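Local atomic coordinates of ribosomal RNA small subunit methyltransferase E (Legionella pneumophila, PDB entry 5O95), a protein that probably methylates the N3 position of a specific uridine in 16S ribosomal RNA, using S-adenosyl-L-methionine as the methyl donor. Residues T6-Q11 with N50-A55; I57-V60 with V65-R68. One frame throughout, in Å; residues are numbered along the deposited sequence.

Contact 1 (T6-Q11 with N50-A55); sequences TIRIYQ and NKEFTA
Arg-8 and Glu-52 carry this contact between two strands of the five-stranded sheet of the PUA region. Strand 42-46 lies between them, and the 9.0 Å from Arg-8 CA to Glu-52 CA fits a next-but-one neighbour, so the gap is bridged by side chains and a water, with no backbone pairing between the two segments.

The ionic part is a salt bridge in which Arg-8 NH1 stands 3.2 Å from Glu-52 OE2. The carboxylate comes to the edge of the guanidinium, near its plane, but its own plane is turned 57° away, and a single oxygen is engaged. A bend at chi3 of Arg-8 (51°) swings the guanidinium toward Glu-52, whose chain reaches out extended.

Water supplies the hydrogen-bonded part: it accepts from Arg-8 NH1 at 2.9 Å and donates to Glu-52 OE2 at 3.0 Å, closing a triangle with the salt bridge.

Both residues have further partners. Phe-46 of the intervening strand adds a cation-pi contact to Arg-8. Outside the sheet, Arg-8 NE donates to Glu-143 O, NH2 meets Cys-142 O and Asn-148 OD1, and Glu-52 OE2 binds Asn-148 ND2 and Arg-77.

The chemistry implies a shared polar network joining the sheet to the end of helix 124-145, with two arginines probably keeping Glu-52 ionised.

Contact 2 (I57-V60 with V65-R68); sequences IERV and VFVR
Glu-58 sends CG anti to the backbone N (chi1 -165°) to meet Arg-68, and Arg-59 does likewise, lying beside Phe-66 in one of its two modelled conformers. Glu-58 and Arg-59, both facing Phe-66, form a classic beta bulge in the antiparallel hairpin of strands 51-61 and 64-74, within the PUA region.

The bulge is seen in the backbone bonds. Phe-66 O accepts from two successive amides, Glu-58 N at 2.8 Å and Arg-59 N at a longer 3.3 Å, while Phe-66 N returns a nearly straight bond to Arg-59 O (2.9 Å). The register accordingly shifts by one between the non-hydrogen-bonded pair Ile-57 and Val-67 and the hydrogen-bonded pair Arg-59 and Phe-66.

Arg-59 and Phe-66 occupy one face of the sheet. In the conformer described, the guanidinium lies flat on the ring in a cation-pi stack, planes 19° apart, with Arg-59 NH1 displaced toward the rim; the stack is provisional, since it rests on that copy.

Ile-57, Val-65 and Val-67 share the other face. There Ile-57 CG2 touches Val-65 CG1 at 4.1 Å, and Leu-43 packs against Ile-57 and Val-67.

With the extra residue, Glu-58 points toward the neighbouring strand, where Arg-68 grips it side-on with two nitrogens. The remaining nitrogen, NH1, binds Gly-18 O, which helps fix the guanidinium's rotation. Arg-68 NE donates to Glu-58 OE2 (2.9 Å), on the syn side but 28° out of the carboxylate plane; Arg-68 NH2 donates to the syn lone pair of Glu-58 OE1, 3.0 Å away.

Contacts 1 and 2 follow one another along strand 51-61, their centres 14 Å apart. Ala-55, at the end of 50-55, joins them directly: its CB lies 3.5 Å from Arg-68 O and 4.0 Å from Val-67 CG2. Contact 2 pairs neighbouring strands, whereas contact 1 reaches across an intervening one, a difference reflected in the buried areas of 441 and 69 Å². Distance from the middle of the chain differs too: the centre of contact 1 lies about 18 Å from the chain centre and that of contact 2 about 29 Å. Both lie away from the S-adenosyl-L-methionine site, whose residues include Leu-174, Gly-197 and Leu-220.

Contact 1 (T6-Q11 with N50-A55)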
loop_
_atom_site.group_PDB
_atom_site.type_symbol
_atom_site.label_atom_id
_atom_site.label_comp_id
_atom_site.label_asym_id
_atom_site.label_seq_id
_atom_site.Cartn_x
_atom_site.Cartn_y
_atom_site.Cartn_z
ATOM N N THR B 6 21.091 -10.820 4.521
ATOM C CA THR B 6 21.904 -10.241 5.579
ATOM C C THR B 6 21.147 -9.101 6.254
ATOM O O THR B 6 20.569 -8.241 5.587
ATOM C CB THR B 6 23.249 -9.754 5.023
ATOM O OG1 THR B 6 23.915 -10.833 4.352
ATOM C CG2 THR B 6 24.165 -9.260 6.151
ATOM N N ILE B 7 21.169 -9.105 7.585
ATOM C CA ILE B 7 20.577 -8.033 8.372
ATOM C C ILE B 7 21.286 -6.715 8.083
ATOM O O ILE B 7 22.524 -6.632 8.117
ATOM C CB ILE B 7 20.661 -8.413 9.858
ATOM C CG1 ILE B 7 19.750 -9.609 10.157
ATOM C CG2 ILE B 7 20.336 -7.224 10.742
ATOM C CD1 ILE B 7 18.285 -9.317 9.961
ATOM N N ARG B 8 20.504 -5.664 7.818
ATOM C CA ARG B 8 21.005 -4.321 7.567
ATOM C C ARG B 8 20.705 -3.415 8.754
ATOM O O ARG B 8 19.604 -3.461 9.313
ATOM C CB ARG B 8 20.345 -3.709 6.331
ATOM C CG ARG B 8 20.839 -4.307 5.028
ATOM C CD ARG B 8 19.846 -4.023 3.902
ATOM N NE ARG B 8 19.501 -2.608 3.827
ATOM C CZ ARG B 8 20.291 -1.659 3.326
ATOM N NH1 ARG B 8 21.516 -1.961 2.828
ATOM N NH2 ARG B 8 19.890 -0.409 3.329
ATOM N N ILE B 9 21.677 -2.575 9.118
ATOM C CA ILE B 9 21.583 -1.704 10.291
ATOM C C ILE B 9 22.143 -0.340 9.907
ATOM O O ILE B 9 23.280 -0.245 9.432
ATOM C CB ILE B 9 22.385 -2.268 11.490
ATOM C CG1 ILE B 9 21.885 -3.660 11.910
ATOM C CG2 ILE B 9 22.371 -1.299 12.673
ATOM C CD1 ILE B 9 20.449 -3.636 12.498
ATOM N N TYR B 10 21.372 0.716 10.131
ATOM C CA TYR B 10 21.846 2.060 9.849
ATOM C C TYR B 10 22.761 2.519 10.979
ATOM O O TYR B 10 22.367 2.505 12.152
ATOM C CB TYR B 10 20.639 3.001 9.818
ATOM C CG TYR B 10 20.982 4.464 9.796
ATOM C CD1 TYR B 10 21.622 5.050 8.707
ATOM C CD2 TYR B 10 20.682 5.271 10.893
ATOM C CE1 TYR B 10 21.923 6.406 8.689
ATOM C CE2 TYR B 10 20.980 6.633 10.893
ATOM C CZ TYR B 10 21.602 7.196 9.803
ATOM O OH TYR B 10 21.884 8.542 9.813
ATOM N N GLN B 11 23.989 2.934 10.624
ATOM C CA GLN B 11 24.871 3.603 11.576
ATOM C C GLN B 11 25.508 4.775 10.848
ATOM O O GLN B 11 26.179 4.566 9.822
ATOM C CB GLN B 11 25.998 2.664 12.034
ATOM C CG GLN B 11 25.587 1.541 12.987
ATOM C CD GLN B 11 25.244 2.070 14.358
ATOM O OE1 GLN B 11 26.102 2.166 15.248
ATOM N NE2 GLN B 11 23.975 2.445 14.541
ATOM N N ASN B 50 25.003 6.157 1.114
ATOM C CA ASN B 50 25.143 5.187 0.024
ATOM C C ASN B 50 26.445 4.388 0.099
ATOM O O ASN B 50 27.011 3.993 -0.935
ATOM C CB ASN B 50 24.907 5.854 -1.327
ATOM C CG ASN B 50 23.510 6.422 -1.410
ATOM O OD1 ASN B 50 22.548 5.688 -1.237
ATOM N ND2 ASN B 50 23.392 7.739 -1.616
ATOM N N LYS B 51 26.920 4.135 1.315
ATOM C CA LYS B 51 27.992 3.178 1.549
ATOM C C LYS B 51 27.463 2.039 2.406
ATOM O O LYS B 51 26.737 2.272 3.381
ATOM C CB LYS B 51 29.186 3.831 2.243
ATOM C CG LYS B 51 29.905 4.825 1.355
ATOM C CD LYS B 51 31.065 5.488 2.096
ATOM C CE LYS B 51 31.662 6.609 1.268
ATOM N NZ LYS B 51 32.737 7.308 2.022
ATOM N N GLU B 52 27.838 0.815 2.043
ATOM C CA GLU B 52 27.520 -0.387 2.804
ATOM C C GLU B 52 28.809 -0.940 3.394
ATOM O O GLU B 52 29.820 -1.045 2.690
ATOM C CB GLU B 52 26.868 -1.447 1.913
ATOM C CG GLU B 52 25.392 -1.152 1.625
ATOM C CD GLU B 52 24.741 -2.228 0.787
ATOM O OE1 GLU B 52 25.336 -3.300 0.548
ATOM O OE2 GLU B 52 23.584 -2.015 0.375
ATOM N N PHE B 53 28.770 -1.287 4.682
ATOM C CA PHE B 53 29.934 -1.783 5.412
ATOM C C PHE B 53 29.656 -3.232 5.782
ATOM O O PHE B 53 28.743 -3.519 6.559
ATOM C CB PHE B 53 30.169 -0.920 6.647
ATOM C CG PHE B 53 30.384 0.532 6.321
ATOM C CD1 PHE B 53 29.288 1.388 6.167
ATOM C CD2 PHE B 53 31.676 1.040 6.170
ATOM C CE1 PHE B 53 29.474 2.717 5.831
ATOM C CE2 PHE B 53 31.876 2.366 5.828
ATOM C CZ PHE B 53 30.766 3.215 5.679
ATOM N N THR B 54 30.417 -4.151 5.207
ATOM C CA THR B 54 30.253 -5.554 5.555
ATOM C C THR B 54 30.950 -5.784 6.876
ATOM O O THR B 54 32.134 -5.449 7.022
ATOM C CB THR B 54 30.842 -6.444 4.463
ATOM O OG1 THR B 54 30.164 -6.191 3.235
ATOM C CG2 THR B 54 30.666 -7.921 4.823
ATOM N N ALA B 55 30.226 -6.326 7.848
ATOM C CA ALA B 55 30.732 -6.396 9.206
ATOM C C ALA B 55 30.348 -7.733 9.815
ATOM O O ALA B 55 29.463 -8.436 9.329
ATOM C CB ALA B 55 30.206 -5.249 10.088
HETATM O O HOH W 1 22.388 -4.467 1.624
#

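Contact 2 (I57-V60 with V65-R68)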
loop_
_atom_site.group_PDB
_atom_site.type_symbol
_atom_site.label_atom_id
_atom_site.label_comp_id
_atom_site.label_asym_id
_atom_site.label_seq_id
_atom_site.Cartn_x
_atom_site.Cartn_y
_atom_site.Cartn_z
ATOM N N ILE B 57 29.934 -9.602 13.909
ATOM C CA ILE B 57 29.837 -9.319 15.333
ATOM C C ILE B 57 31.039 -9.939 16.025
ATOM O O ILE B 57 31.227 -11.160 15.991
ATOM C CB ILE B 57 28.519 -9.841 15.912
ATOM C CG1 ILE B 57 27.360 -9.097 15.237
ATOM C CG2 ILE B 57 28.514 -9.641 17.415
ATOM C CD1 ILE B 57 25.995 -9.380 15.848
ATOM N N GLU B 58 31.878 -9.092 16.614
ATOM C CA GLU B 58 33.080 -9.575 17.276
ATOM C C GLU B 58 32.844 -9.882 18.744
ATOM O O GLU B 58 33.468 -10.796 19.292
ATOM C CB GLU B 58 34.207 -8.550 17.129
ATOM C CG GLU B 58 35.579 -9.113 17.466
ATOM C CD GLU B 58 36.706 -8.221 16.993
ATOM O OE1 GLU B 58 37.268 -7.483 17.832
ATOM O OE2 GLU B 58 37.022 -8.257 15.782
ATOM N N ARG B 59 31.931 -9.160 19.388
ATOM C CA ARG B 59 31.706 -9.329 20.814
ATOM C C ARG B 59 30.351 -8.736 21.163
ATOM O O ARG B 59 29.997 -7.656 20.681
ATOM C CB ARG B 59 32.823 -8.640 21.607
ATOM C CG ARG B 59 32.548 -8.446 23.088
ATOM C CD ARG B 59 33.842 -8.091 23.814
ATOM N NE ARG B 59 34.734 -7.290 22.977
ATOM C CZ ARG B 59 35.043 -6.017 23.205
ATOM N NH1 ARG B 59 34.542 -5.389 24.262
ATOM N NH2 ARG B 59 35.863 -5.373 22.380
ATOM N N VAL B 60 29.591 -9.461 21.980
ATOM C CA VAL B 60 28.319 -8.988 22.518
ATOM C C VAL B 60 28.454 -8.992 24.033
ATOM O O VAL B 60 28.472 -10.061 24.657
ATOM C CB VAL B 60 27.131 -9.852 22.075
ATOM C CG1 VAL B 60 25.847 -9.335 22.705
ATOM C CG2 VAL B 60 27.004 -9.866 20.571
ATOM N N VAL B 65 27.304 -4.055 21.509
ATOM C CA VAL B 65 27.666 -4.891 20.370
ATOM C C VAL B 65 28.862 -4.243 19.684
ATOM O O VAL B 65 28.776 -3.083 19.257
ATOM C CB VAL B 65 26.499 -5.054 19.388
ATOM C CG1 VAL B 65 26.917 -5.965 18.240
ATOM C CG2 VAL B 65 25.263 -5.623 20.102
ATOM N N PHE B 66 29.966 -4.992 19.564
ATOM C CA PHE B 66 31.161 -4.552 18.845
ATOM C C PHE B 66 31.280 -5.323 17.532
ATOM O O PHE B 66 31.293 -6.554 17.534
ATOM C CB PHE B 66 32.418 -4.783 19.688
ATOM C CG PHE B 66 32.432 -3.996 20.961
ATOM C CD1 PHE B 66 31.842 -4.501 22.109
ATOM C CD2 PHE B 66 33.016 -2.738 21.009
ATOM C CE1 PHE B 66 31.838 -3.769 23.284
ATOM C CE2 PHE B 66 33.026 -2.005 22.188
ATOM C CZ PHE B 66 32.433 -2.519 23.321
ATOM N N VAL B 67 31.370 -4.603 16.424
ATOM C CA VAL B 67 31.422 -5.229 15.108
ATOM C C VAL B 67 32.728 -4.860 14.424
ATOM O O VAL B 67 33.249 -3.754 14.577
ATOM C CB VAL B 67 30.203 -4.891 14.222
ATOM C CG1 VAL B 67 28.921 -5.110 15.007
ATOM C CG2 VAL B 67 30.292 -3.471 13.655
ATOM N N ARG B 68 33.252 -5.802 13.656
ATOM C CA ARG B 68 34.495 -5.610 12.926
ATOM C C ARG B 68 34.136 -5.341 11.471
ATOM O O ARG B 68 33.474 -6.163 10.832
ATOM C CB ARG B 68 35.387 -6.843 13.075
ATOM C CG ARG B 68 36.741 -6.727 12.373
ATOM C CD ARG B 68 37.624 -5.638 13.002
ATOM N NE ARG B 68 37.944 -5.921 14.399
ATOM C CZ ARG B 68 38.794 -5.203 15.130
ATOM N NH1 ARG B 68 39.397 -4.152 14.593
ATOM N NH2 ARG B 68 39.033 -5.526 16.397
#